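Local coordinates for protein EF0056 (Enterococcus faecalis, PDB 6ORI) that is of unknown function but, as an enterococcal cell-surface protein with immunoglobulin-like character that binds calcium, probably contributes to biofilm formation, at residues G16-E21 against Y397-D402; Q73-L78 against R164-I169; V216-E221 against F375-W380. All coordinates share one frame; numbering follows the deposited sequence.

How the contacts relate
Contact 1 brings the two ends of the modelled chain together: a loop ahead of the first strand meets the end of strand 394-398 and the residues just after it. Contacts 2 and 3 are nested within that closure, one after the other. Contact 2 belongs to the N-terminal sheet system, contact 3 to the two facing sheets of the C-terminal half, with centres about 17 Å apart. Contact 1 lies about 10 Å from contact 2 and 13 Å from contact 3, centre to centre. It bonds to contact 2 through F19 O and Q73 NE2, and to contact 3 through neighbouring strands 375-382 and 394-398. It supplies two ligands of a calcium site whose others come from both halves.

Contact 1. Residues G16-E21 against Y397-D402; sequences GNTFQE and YYYLQD. With CA (calcium ion), chain B.
G16 and T18 both rest against Y399, whose side chain can be followed outward from the backbone. Its CB lies 3.9 Å from G16 O. With CG anti to the backbone N (chi1 172°), the ring is carried on past the loop: CD2 comes 3.7 Å from the same oxygen, G16 O, while CE2 meets T18 CG2 at 3.6 Å in one of the two conformers of that threonine. CZ and OH lie farther out, and the side chain also touches D163 and D374, both calcium ligands. Q401 N stands over the rim of one ring face. G16 also serves a second tyrosine, for its CA makes an off-centre CH-pi contact, 4.1 Å from the centroid of the Y398 ring. Having no side chain, and turned to a positive phi of 64°, this glycine lets the backbone itself lie against the aromatic group. The third tyrosine is reached through water: one molecule donates to N17 OD1 and is also hydrogen-bonded to Y397 OH, in the plane of that ring. N17 ND2 gives a nearly straight bond of 2.8 Å to Q20 OE1 (173°). Beyond Y399, L400 O binds calcium at 2.2 Å and D402 OD1 at 2.3 Å. S162, D163, G372 and D374 complete a calcium site, built from backbone carbonyls and aspartates, that ties the C-terminal tail to distant parts of the chain.

Contact 2. Residues Q73-L78 against R164-I169; sequences QLDERL and RLMYRI
An antiparallel strand pair runs into a capped helix here. Q73 and R168 form a hydrogen-bonded pair, Q73 N to R168 O at 2.8 Å and R168 N back to Q73 O, and L74 faces Y167 as the next, non-hydrogen-bonded pair, with L74 CD2 4.0 Å from Y167 CB. In one of its two conformers, Q73 reaches R168 NH1 through water by OE1 and F19 O by NE2, while R168 NH2 pairs with E185. The ladder's last backbone bond runs from D75 N to M166 O, above the carbonyl plane. D75 CG stands anti to the backbone N (chi1 -161°), which brings the carboxylate within reach of M166 N, bonded to OD2 at 3.1 Å on the anti lone pair. R77 grips the same carboxylate side-on: NE gives to OD1 and NH2 to OD2, the latter a salt bridge of 2.9 Å; NH2 also bonds D163 O. R77 N donates to OD1 too, so each oxygen takes two donors, which probably stabilises the buried charge. L165 CD2 lies 3.6 Å above the guanidinium plane, toward its rim, and touches L78 CG. D75 is the N-cap at which strand 68-74 gives way to helix 76-79.

Contact 3. Residues V216-E221 against F375-W380; sequences VNTKYE and FIFDSW
F377 is the first residue of its strand to reach across, its ring set against the methyl of T218. CD1 is the atom that touches, 3.9 Å from T218 CG2, and the two side chains cross at about a right angle. With chi1 at 71°, T218 CG2 stands anti to the carbonyl carbon and faces F377, while OG1 is hydrogen-bonded to Y397 O. L242 and L346 of the opposing sheet also pack against the F377 ring, while the backbone oxygen F377 O passes 4.4 Å from V216 CG1. Strands 216-221 and 375-380 approach to 7.8 Å between the axes of these short segments, at an angle of 135° between their directions. They belong to different antiparallel sheets, laid face to face as in a beta sandwich, consistent with the immunoglobulin-like nature of the protein. Next comes D378, whose CB points away from strand 216-221, leaving the backbone to face it: D378 C is 4.4 Å from V216 CG2. Its carboxylate oxygen OD1 is hydrogen-bonded to T395 OG1, on the adjoining strand 394-398. S379 has its CB pointing back toward strand 216-221. That CB lies 3.7 Å from V216 CG2, and S379 OG is as close to the same methyl. The hydroxyl has a weak bond of 2.8 Å to D378 O, and the S379 side chain also touches H244 and Y344 of the facing sheet.

Contact 1. Residues G16-E21 against Y397-D402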
loop_
_atom_site.group_PDB
_atom_site.type_symbol
_atom_site.label_atom_id
_atom_site.label_comp_id
_atom_site.label_asym_id
_atom_site.label_seq_id
_atom_site.Cartn_x
_atom_site.Cartn_y
_atom_site.Cartn_z
ATOM N N GLY A 16 -6.813 -0.250 -9.869
ATOM C CA GLY A 16 -7.738 -0.576 -10.952
ATOM C C GLY A 16 -8.412 -1.924 -10.768
ATOM O O GLY A 16 -8.895 -2.513 -11.736
ATOM N N ASN A 17 -8.443 -2.413 -9.532
ATOM C CA ASN A 17 -9.001 -3.722 -9.229
ATOM C C ASN A 17 -10.466 -3.727 -9.620
ATOM O O ASN A 17 -11.220 -2.838 -9.233
ATOM C CB ASN A 17 -8.820 -4.010 -7.739
ATOM C CG ASN A 17 -9.314 -5.375 -7.344
ATOM O OD1 ASN A 17 -9.016 -6.369 -8.003
ATOM N ND2 ASN A 17 -10.073 -5.435 -6.259
ATOM N N THR A 18 -10.869 -4.756 -10.359
ATOM C CA THR A 18 -12.176 -4.751 -11.007
ATOM C C THR A 18 -13.310 -5.258 -10.118
ATOM O O THR A 18 -14.442 -4.781 -10.229
ATOM C CB THR A 18 -12.144 -5.568 -12.306
ATOM O OG1 THR A 18 -11.599 -6.869 -12.046
ATOM C CG2 THR A 18 -11.287 -4.861 -13.354
ATOM N N PHE A 19 -13.006 -6.215 -9.240
ATOM C CA PHE A 19 -14.024 -6.833 -8.388
ATOM C C PHE A 19 -13.674 -6.698 -6.912
ATOM O O PHE A 19 -12.677 -7.242 -6.432
ATOM C CB PHE A 19 -14.245 -8.298 -8.776
ATOM C CG PHE A 19 -14.776 -8.476 -10.174
ATOM C CD1 PHE A 19 -16.037 -8.010 -10.514
ATOM C CD2 PHE A 19 -14.015 -9.105 -11.147
ATOM C CE1 PHE A 19 -16.528 -8.166 -11.801
ATOM C CE2 PHE A 19 -14.501 -9.264 -12.434
ATOM C CZ PHE A 19 -15.759 -8.793 -12.759
ATOM N N GLN A 20 -14.516 -5.952 -6.206
ATOM C CA GLN A 20 -14.292 -5.628 -4.806
ATOM C C GLN A 20 -15.505 -4.875 -4.284
ATOM O O GLN A 20 -16.380 -4.462 -5.048
ATOM C CB GLN A 20 -13.047 -4.757 -4.644
ATOM C CG GLN A 20 -13.167 -3.356 -5.264
ATOM C CD GLN A 20 -11.959 -2.507 -4.983
ATOM O OE1 GLN A 20 -10.839 -3.002 -4.999
ATOM N NE2 GLN A 20 -12.177 -1.225 -4.708
ATOM N N GLU A 21 -15.548 -4.691 -2.973
ATOM C CA GLU A 21 -16.607 -3.909 -2.352
ATOM C C GLU A 21 -16.397 -2.415 -2.582
ATOM O O GLU A 21 -15.351 -1.868 -2.227
ATOM C CB GLU A 21 -16.649 -4.190 -0.843
ATOM C CG GLU A 21 -17.025 -5.630 -0.493
ATOM C CD GLU A 21 -17.369 -5.853 0.990
ATOM O OE1 GLU A 21 -16.625 -5.415 1.908
ATOM O OE2 GLU A 21 -18.409 -6.501 1.243
ATOM N N TYR A 397 0.857 -2.151 -7.785
ATOM C CA TYR A 397 0.525 -2.537 -9.136
ATOM C C TYR A 397 -0.712 -1.780 -9.600
ATOM O O TYR A 397 -1.490 -1.230 -8.799
ATOM C CB TYR A 397 0.336 -4.062 -9.253
ATOM C CG TYR A 397 -0.999 -4.563 -8.799
ATOM C CD1 TYR A 397 -1.336 -4.607 -7.442
ATOM C CD2 TYR A 397 -1.941 -4.952 -9.721
ATOM C CE1 TYR A 397 -2.566 -5.048 -7.034
ATOM C CE2 TYR A 397 -3.185 -5.390 -9.314
ATOM C CZ TYR A 397 -3.484 -5.420 -7.968
ATOM O OH TYR A 397 -4.730 -5.844 -7.572
ATOM N N TYR A 398 -0.873 -1.755 -10.920
ATOM C CA TYR A 398 -2.116 -1.310 -11.536
ATOM C C TYR A 398 -2.550 -2.407 -12.501
ATOM O O TYR A 398 -1.788 -2.813 -13.379
ATOM C CB TYR A 398 -1.961 0.031 -12.261
ATOM C CG TYR A 398 -3.295 0.631 -12.571
ATOM C CD1 TYR A 398 -3.964 0.331 -13.749
ATOM C CD2 TYR A 398 -3.908 1.446 -11.663
ATOM C CE1 TYR A 398 -5.216 0.860 -13.998
ATOM C CE2 TYR A 398 -5.132 1.987 -11.911
ATOM C CZ TYR A 398 -5.783 1.682 -13.063
ATOM O OH TYR A 398 -7.031 2.226 -13.281
ATOM N N TYR A 399 -3.767 -2.913 -12.299
ATOM C CA TYR A 399 -4.278 -4.078 -13.021
ATOM C C TYR A 399 -4.505 -3.807 -14.494
ATOM O O TYR A 399 -5.031 -2.753 -14.859
ATOM C CB TYR A 399 -5.605 -4.511 -12.417
ATOM C CG TYR A 399 -6.341 -5.596 -13.196
ATOM C CD1 TYR A 399 -5.842 -6.894 -13.271
ATOM C CD2 TYR A 399 -7.560 -5.329 -13.806
ATOM C CE1 TYR A 399 -6.515 -7.886 -13.973
ATOM C CE2 TYR A 399 -8.251 -6.315 -14.500
ATOM C CZ TYR A 399 -7.726 -7.588 -14.582
ATOM O OH TYR A 399 -8.420 -8.565 -15.276
ATOM N N LEU A 400 -4.111 -4.775 -15.323
ATOM C CA LEU A 400 -4.376 -4.772 -16.770
ATOM C C LEU A 400 -5.030 -6.092 -17.168
ATOM O O LEU A 400 -4.475 -7.164 -16.916
ATOM C CB LEU A 400 -3.074 -4.615 -17.546
ATOM C CG LEU A 400 -3.073 -3.523 -18.608
ATOM C CD1 LEU A 400 -3.435 -2.156 -17.994
ATOM C CD2 LEU A 400 -1.706 -3.493 -19.282
ATOM N N GLN A 401 -6.197 -6.023 -17.804
ATOM C CA GLN A 401 -6.937 -7.238 -18.165
ATOM C C GLN A 401 -6.195 -8.050 -19.216
ATOM O O GLN A 401 -5.801 -7.516 -20.249
ATOM C CB GLN A 401 -8.338 -6.882 -18.665
ATOM C CG GLN A 401 -9.217 -6.248 -17.595
ATOM C CD GLN A 401 -10.564 -5.784 -18.116
ATOM O OE1 GLN A 401 -11.060 -6.281 -19.129
ATOM N NE2 GLN A 401 -11.162 -4.820 -17.422
ATOM N N ASP A 402 -6.012 -9.341 -18.948
ATOM C CA ASP A 402 -5.309 -10.230 -19.865
ATOM C C ASP A 402 -6.199 -10.570 -21.059
ATOM O O ASP A 402 -7.424 -10.647 -20.923
ATOM C CB ASP A 402 -4.895 -11.522 -19.150
ATOM C CG ASP A 402 -3.904 -11.281 -18.018
ATOM O OD1 ASP A 402 -3.392 -10.141 -17.904
ATOM O OD2 ASP A 402 -3.625 -12.238 -17.255
HETATM CA CA CA B . -2.860 -8.579 -16.245
HETATM O O HOH W 1 -6.649 -6.389 -9.405
#

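Contact 2. Residues Q73-L78 against R164-I169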
loop_
_atom_site.group_PDB
_atom_site.type_symbol
_atom_site.label_atom_id
_atom_site.label_comp_id
_atom_site.label_asym_id
_atom_site.label_seq_id
_atom_site.Cartn_x
_atom_site.Cartn_y
_atom_site.Cartn_z
ATOM N N GLN A 73 -9.395 -8.843 1.680
ATOM C CA GLN A 73 -9.715 -9.499 0.417
ATOM C C GLN A 73 -8.435 -10.118 -0.137
ATOM O O GLN A 73 -7.373 -9.466 -0.149
ATOM C CB GLN A 73 -10.315 -8.533 -0.616
ATOM C CG GLN A 73 -10.651 -9.212 -1.954
ATOM C CD GLN A 73 -11.466 -8.335 -2.903
ATOM O OE1 GLN A 73 -12.323 -7.559 -2.480
ATOM N NE2 GLN A 73 -11.219 -8.484 -4.198
ATOM N N LEU A 74 -8.529 -11.374 -0.579
ATOM C CA LEU A 74 -7.409 -12.054 -1.221
ATOM C C LEU A 74 -7.786 -12.422 -2.642
ATOM O O LEU A 74 -8.916 -12.767 -2.930
ATOM C CB LEU A 74 -7.022 -13.324 -0.472
ATOM C CG LEU A 74 -6.576 -13.130 0.956
ATOM C CD1 LEU A 74 -6.294 -14.495 1.544
ATOM C CD2 LEU A 74 -5.367 -12.234 1.071
ATOM N N ASP A 75 -6.806 -12.372 -3.526
ATOM C CA ASP A 75 -6.976 -12.820 -4.886
ATOM C C ASP A 75 -7.801 -14.086 -4.940
ATOM O O ASP A 75 -7.489 -15.041 -4.230
ATOM C CB ASP A 75 -5.596 -13.055 -5.488
ATOM C CG ASP A 75 -5.619 -13.067 -6.974
ATOM O OD1 ASP A 75 -6.187 -14.022 -7.547
ATOM O OD2 ASP A 75 -5.048 -12.129 -7.578
ATOM N N GLU A 76 -8.808 -14.113 -5.798
ATOM C CA GLU A 76 -9.649 -15.299 -5.949
ATOM C C GLU A 76 -8.838 -16.561 -6.213
ATOM O O GLU A 76 -9.229 -17.669 -5.789
ATOM C CB GLU A 76 -10.652 -15.101 -7.092
ATOM C CG GLU A 76 -11.762 -14.099 -6.803
ATOM C CD GLU A 76 -12.837 -14.648 -5.860
ATOM O OE1 GLU A 76 -13.864 -13.959 -5.679
ATOM O OE2 GLU A 76 -12.663 -15.761 -5.306
ATOM N N ARG A 77 -7.716 -16.428 -6.917
ATOM C CA ARG A 77 -6.926 -17.589 -7.289
ATOM C C ARG A 77 -6.277 -18.232 -6.074
ATOM O O ARG A 77 -5.989 -19.428 -6.079
ATOM C CB ARG A 77 -5.872 -17.188 -8.331
ATOM C CG ARG A 77 -6.498 -16.813 -9.670
ATOM C CD ARG A 77 -5.503 -16.146 -10.618
ATOM N NE ARG A 77 -5.047 -14.869 -10.083
ATOM C CZ ARG A 77 -3.964 -14.213 -10.490
ATOM N NH1 ARG A 77 -3.204 -14.690 -11.472
ATOM N NH2 ARG A 77 -3.635 -13.074 -9.918
ATOM N N LEU A 78 -6.003 -17.441 -5.032
ATOM C CA LEU A 78 -5.558 -17.975 -3.750
ATOM C C LEU A 78 -6.737 -18.344 -2.878
ATOM O O LEU A 78 -6.707 -19.371 -2.199
ATOM C CB LEU A 78 -4.674 -16.967 -2.984
ATOM C CG LEU A 78 -3.348 -16.633 -3.627
ATOM C CD1 LEU A 78 -2.659 -15.566 -2.797
ATOM C CD2 LEU A 78 -2.499 -17.881 -3.725
ATOM N N ARG A 164 -0.786 -10.238 -11.242
ATOM C CA ARG A 164 -0.204 -10.417 -9.918
ATOM C C ARG A 164 -1.282 -10.825 -8.906
ATOM O O ARG A 164 -2.448 -10.507 -9.077
ATOM C CB ARG A 164 0.496 -9.137 -9.460
ATOM C CG ARG A 164 1.579 -8.620 -10.420
ATOM C CD ARG A 164 2.619 -9.677 -10.724
ATOM N NE ARG A 164 3.191 -10.300 -9.533
ATOM C CZ ARG A 164 4.460 -10.198 -9.123
ATOM N NH1 ARG A 164 4.836 -10.841 -8.010
ATOM N NH2 ARG A 164 5.348 -9.460 -9.801
ATOM N N LEU A 165 -0.860 -11.526 -7.864
ATOM C CA LEU A 165 -1.755 -12.005 -6.808
ATOM C C LEU A 165 -2.020 -10.892 -5.827
ATOM O O LEU A 165 -1.148 -10.503 -5.057
ATOM C CB LEU A 165 -1.156 -13.192 -6.063
ATOM C CG LEU A 165 -0.924 -14.460 -6.891
ATOM C CD1 LEU A 165 0.009 -15.403 -6.118
ATOM C CD2 LEU A 165 -2.227 -15.149 -7.257
ATOM N N MET A 166 -3.231 -10.378 -5.859
ATOM C CA MET A 166 -3.564 -9.223 -5.068
ATOM C C MET A 166 -4.034 -9.513 -3.663
ATOM O O MET A 166 -4.475 -10.628 -3.328
ATOM C CB MET A 166 -4.613 -8.401 -5.798
ATOM C CG MET A 166 -6.000 -9.007 -5.838
ATOM S SD MET A 166 -7.040 -8.756 -4.371
ATOM C CE MET A 166 -7.398 -7.027 -4.544
ATOM N N TYR A 167 -3.938 -8.482 -2.834
ATOM C CA TYR A 167 -4.648 -8.429 -1.562
ATOM C C TYR A 167 -5.147 -7.006 -1.361
ATOM O O TYR A 167 -4.583 -6.062 -1.915
ATOM C CB TYR A 167 -3.764 -8.855 -0.400
ATOM C CG TYR A 167 -2.487 -8.080 -0.220
ATOM C CD1 TYR A 167 -2.472 -6.825 0.368
ATOM C CD2 TYR A 167 -1.279 -8.636 -0.602
ATOM C CE1 TYR A 167 -1.262 -6.135 0.526
ATOM C CE2 TYR A 167 -0.086 -7.976 -0.428
ATOM C CZ TYR A 167 -0.083 -6.742 0.141
ATOM O OH TYR A 167 1.135 -6.113 0.294
ATOM N N ARG A 168 -6.226 -6.856 -0.598
ATOM C CA ARG A 168 -6.717 -5.547 -0.174
ATOM C C ARG A 168 -7.132 -5.635 1.278
ATOM O O ARG A 168 -7.925 -6.511 1.640
ATOM C CB ARG A 168 -7.901 -5.108 -1.040
ATOM C CG ARG A 168 -8.543 -3.768 -0.630
ATOM C CD ARG A 168 -9.918 -3.584 -1.265
ATOM N NE ARG A 168 -10.376 -2.203 -1.231
ATOM C CZ ARG A 168 -11.645 -1.819 -1.335
ATOM N NH1 ARG A 168 -12.629 -2.698 -1.438
ATOM N NH2 ARG A 168 -11.921 -0.524 -1.333
ATOM N N ILE A 169 -6.614 -4.754 2.128
ATOM C CA ILE A 169 -7.055 -4.651 3.503
ATOM C C ILE A 169 -7.724 -3.292 3.707
ATOM O O ILE A 169 -7.287 -2.278 3.150
ATOM C CB ILE A 169 -5.897 -4.914 4.484
ATOM C CG1 ILE A 169 -6.438 -5.147 5.900
ATOM C CG2 ILE A 169 -4.867 -3.787 4.434
ATOM C CD1 ILE A 169 -5.399 -5.639 6.883
HETATM O O HOH W 2 -13.309 -5.510 -1.274
#

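Contact 3. Residues V216-E221 against F375-W380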
loop_
_atom_site.group_PDB
_atom_site.type_symbol
_atom_site.label_atom_id
_atom_site.label_comp_id
_atom_site.label_asym_id
_atom_site.label_seq_id
_atom_site.Cartn_x
_atom_site.Cartn_y
_atom_site.Cartn_z
ATOM N N VAL A 216 2.914 1.048 -1.568
ATOM C CA VAL A 216 2.530 1.909 -2.677
ATOM C C VAL A 216 1.134 1.528 -3.159
ATOM O O VAL A 216 0.929 0.398 -3.616
ATOM C CB VAL A 216 3.546 1.800 -3.820
ATOM C CG1 VAL A 216 3.055 2.542 -5.047
ATOM C CG2 VAL A 216 4.878 2.373 -3.397
ATOM N N ASN A 217 0.200 2.470 -3.040
ATOM C CA ASN A 217 -1.167 2.344 -3.570
ATOM C C ASN A 217 -1.190 3.135 -4.863
ATOM O O ASN A 217 -0.455 4.123 -5.012
ATOM C CB ASN A 217 -2.195 2.956 -2.606
ATOM C CG ASN A 217 -3.330 1.980 -2.159
ATOM O OD1 ASN A 217 -3.129 0.800 -1.911
ATOM N ND2 ASN A 217 -4.536 2.518 -2.055
ATOM N N THR A 218 -1.988 2.696 -5.813
ATOM C CA THR A 218 -2.097 3.339 -7.107
ATOM C C THR A 218 -3.555 3.625 -7.392
ATOM O O THR A 218 -4.457 2.945 -6.887
ATOM C CB THR A 218 -1.544 2.462 -8.237
ATOM O OG1 THR A 218 -2.428 1.360 -8.453
ATOM C CG2 THR A 218 -0.139 1.949 -7.935
ATOM N N LYS A 219 -3.789 4.648 -8.183
ATOM C CA LYS A 219 -5.131 5.010 -8.587
ATOM C C LYS A 219 -5.059 5.742 -9.909
ATOM O O LYS A 219 -4.134 6.518 -10.137
ATOM C CB LYS A 219 -5.760 5.942 -7.550
ATOM C CG LYS A 219 -7.188 6.319 -7.855
ATOM C CD LYS A 219 -7.727 7.366 -6.911
ATOM C CE LYS A 219 -9.153 7.712 -7.303
ATOM N NZ LYS A 219 -9.753 8.763 -6.428
ATOM N N TYR A 220 -5.974 5.452 -10.812
ATOM C CA TYR A 220 -6.189 6.333 -11.954
ATOM C C TYR A 220 -7.103 7.478 -11.538
ATOM O O TYR A 220 -8.243 7.252 -11.122
ATOM C CB TYR A 220 -6.826 5.582 -13.115
ATOM C CG TYR A 220 -7.277 6.542 -14.181
ATOM C CD1 TYR A 220 -6.370 7.065 -15.087
ATOM C CD2 TYR A 220 -8.606 6.956 -14.253
ATOM C CE1 TYR A 220 -6.778 7.958 -16.067
ATOM C CE2 TYR A 220 -9.022 7.847 -15.221
ATOM C CZ TYR A 220 -8.105 8.345 -16.121
ATOM O OH TYR A 220 -8.524 9.238 -17.079
ATOM N N GLU A 221 -6.619 8.714 -11.637
ATOM C CA GLU A 221 -7.417 9.891 -11.319
ATOM C C GLU A 221 -7.870 10.549 -12.621
ATOM O O GLU A 221 -7.130 10.587 -13.615
ATOM C CB GLU A 221 -6.655 10.920 -10.459
ATOM C CG GLU A 221 -6.676 10.694 -8.936
ATOM C CD GLU A 221 -8.040 10.930 -8.275
ATOM O OE1 GLU A 221 -9.044 11.110 -9.010
ATOM O OE2 GLU A 221 -8.106 10.924 -7.023
ATOM N N PHE A 375 0.826 -3.413 -14.505
ATOM C CA PHE A 375 1.893 -2.419 -14.369
ATOM C C PHE A 375 2.416 -2.394 -12.946
ATOM O O PHE A 375 1.635 -2.423 -11.999
ATOM C CB PHE A 375 1.382 -1.031 -14.708
ATOM C CG PHE A 375 0.928 -0.867 -16.117
ATOM C CD1 PHE A 375 1.788 -1.067 -17.185
ATOM C CD2 PHE A 375 -0.374 -0.483 -16.372
ATOM C CE1 PHE A 375 1.349 -0.881 -18.483
ATOM C CE2 PHE A 375 -0.819 -0.305 -17.671
ATOM C CZ PHE A 375 0.045 -0.509 -18.726
ATOM N N ILE A 376 3.732 -2.321 -12.807
ATOM C CA ILE A 376 4.394 -2.336 -11.497
ATOM C C ILE A 376 5.037 -0.983 -11.210
ATOM O O ILE A 376 5.647 -0.385 -12.084
ATOM C CB ILE A 376 5.479 -3.430 -11.447
ATOM C CG1 ILE A 376 4.854 -4.810 -11.710
ATOM C CG2 ILE A 376 6.192 -3.425 -10.107
ATOM C CD1 ILE A 376 3.777 -5.232 -10.736
ATOM N N PHE A 377 4.895 -0.532 -9.969
ATOM C CA PHE A 377 5.454 0.723 -9.483
ATOM C C PHE A 377 6.167 0.507 -8.153
ATOM O O PHE A 377 5.694 -0.227 -7.300
ATOM C CB PHE A 377 4.354 1.765 -9.294
ATOM C CG PHE A 377 3.509 1.968 -10.512
ATOM C CD1 PHE A 377 2.403 1.190 -10.736
ATOM C CD2 PHE A 377 3.847 2.910 -11.457
ATOM C CE1 PHE A 377 1.646 1.370 -11.849
ATOM C CE2 PHE A 377 3.078 3.076 -12.576
ATOM C CZ PHE A 377 1.978 2.309 -12.772
ATOM N N ASP A 378 7.276 1.196 -7.935
ATOM C CA ASP A 378 8.016 1.062 -6.676
ATOM C C ASP A 378 8.339 2.442 -6.136
ATOM O O ASP A 378 8.443 3.404 -6.896
ATOM C CB ASP A 378 9.320 0.303 -6.907
ATOM C CG ASP A 378 9.125 -0.971 -7.707
ATOM O OD1 ASP A 378 8.859 -2.014 -7.090
ATOM O OD2 ASP A 378 9.193 -0.926 -8.956
ATOM N N SER A 379 8.529 2.531 -4.830
ATOM C CA SER A 379 8.955 3.774 -4.203
ATOM C C SER A 379 9.729 3.441 -2.947
ATOM O O SER A 379 9.439 2.452 -2.276
ATOM C CB SER A 379 7.769 4.656 -3.863
ATOM O OG SER A 379 7.013 4.948 -5.015
ATOM N N TRP A 380 10.711 4.269 -2.607
ATOM C CA TRP A 380 11.491 4.041 -1.402
ATOM C C TRP A 380 12.225 5.307 -1.031
ATOM O O TRP A 380 12.392 6.200 -1.874
ATOM C CB TRP A 380 12.480 2.867 -1.563
ATOM C CG TRP A 380 13.587 3.070 -2.589
ATOM C CD1 TRP A 380 14.895 3.414 -2.347
ATOM C CD2 TRP A 380 13.475 2.916 -4.014
ATOM N NE1 TRP A 380 15.594 3.495 -3.535
ATOM C CE2 TRP A 380 14.747 3.199 -4.569
ATOM C CE3 TRP A 380 12.424 2.590 -4.876
ATOM C CZ2 TRP A 380 14.984 3.152 -5.938
ATOM C CZ3 TRP A 380 12.662 2.558 -6.228
ATOM C CH2 TRP A 380 13.930 2.841 -6.744
#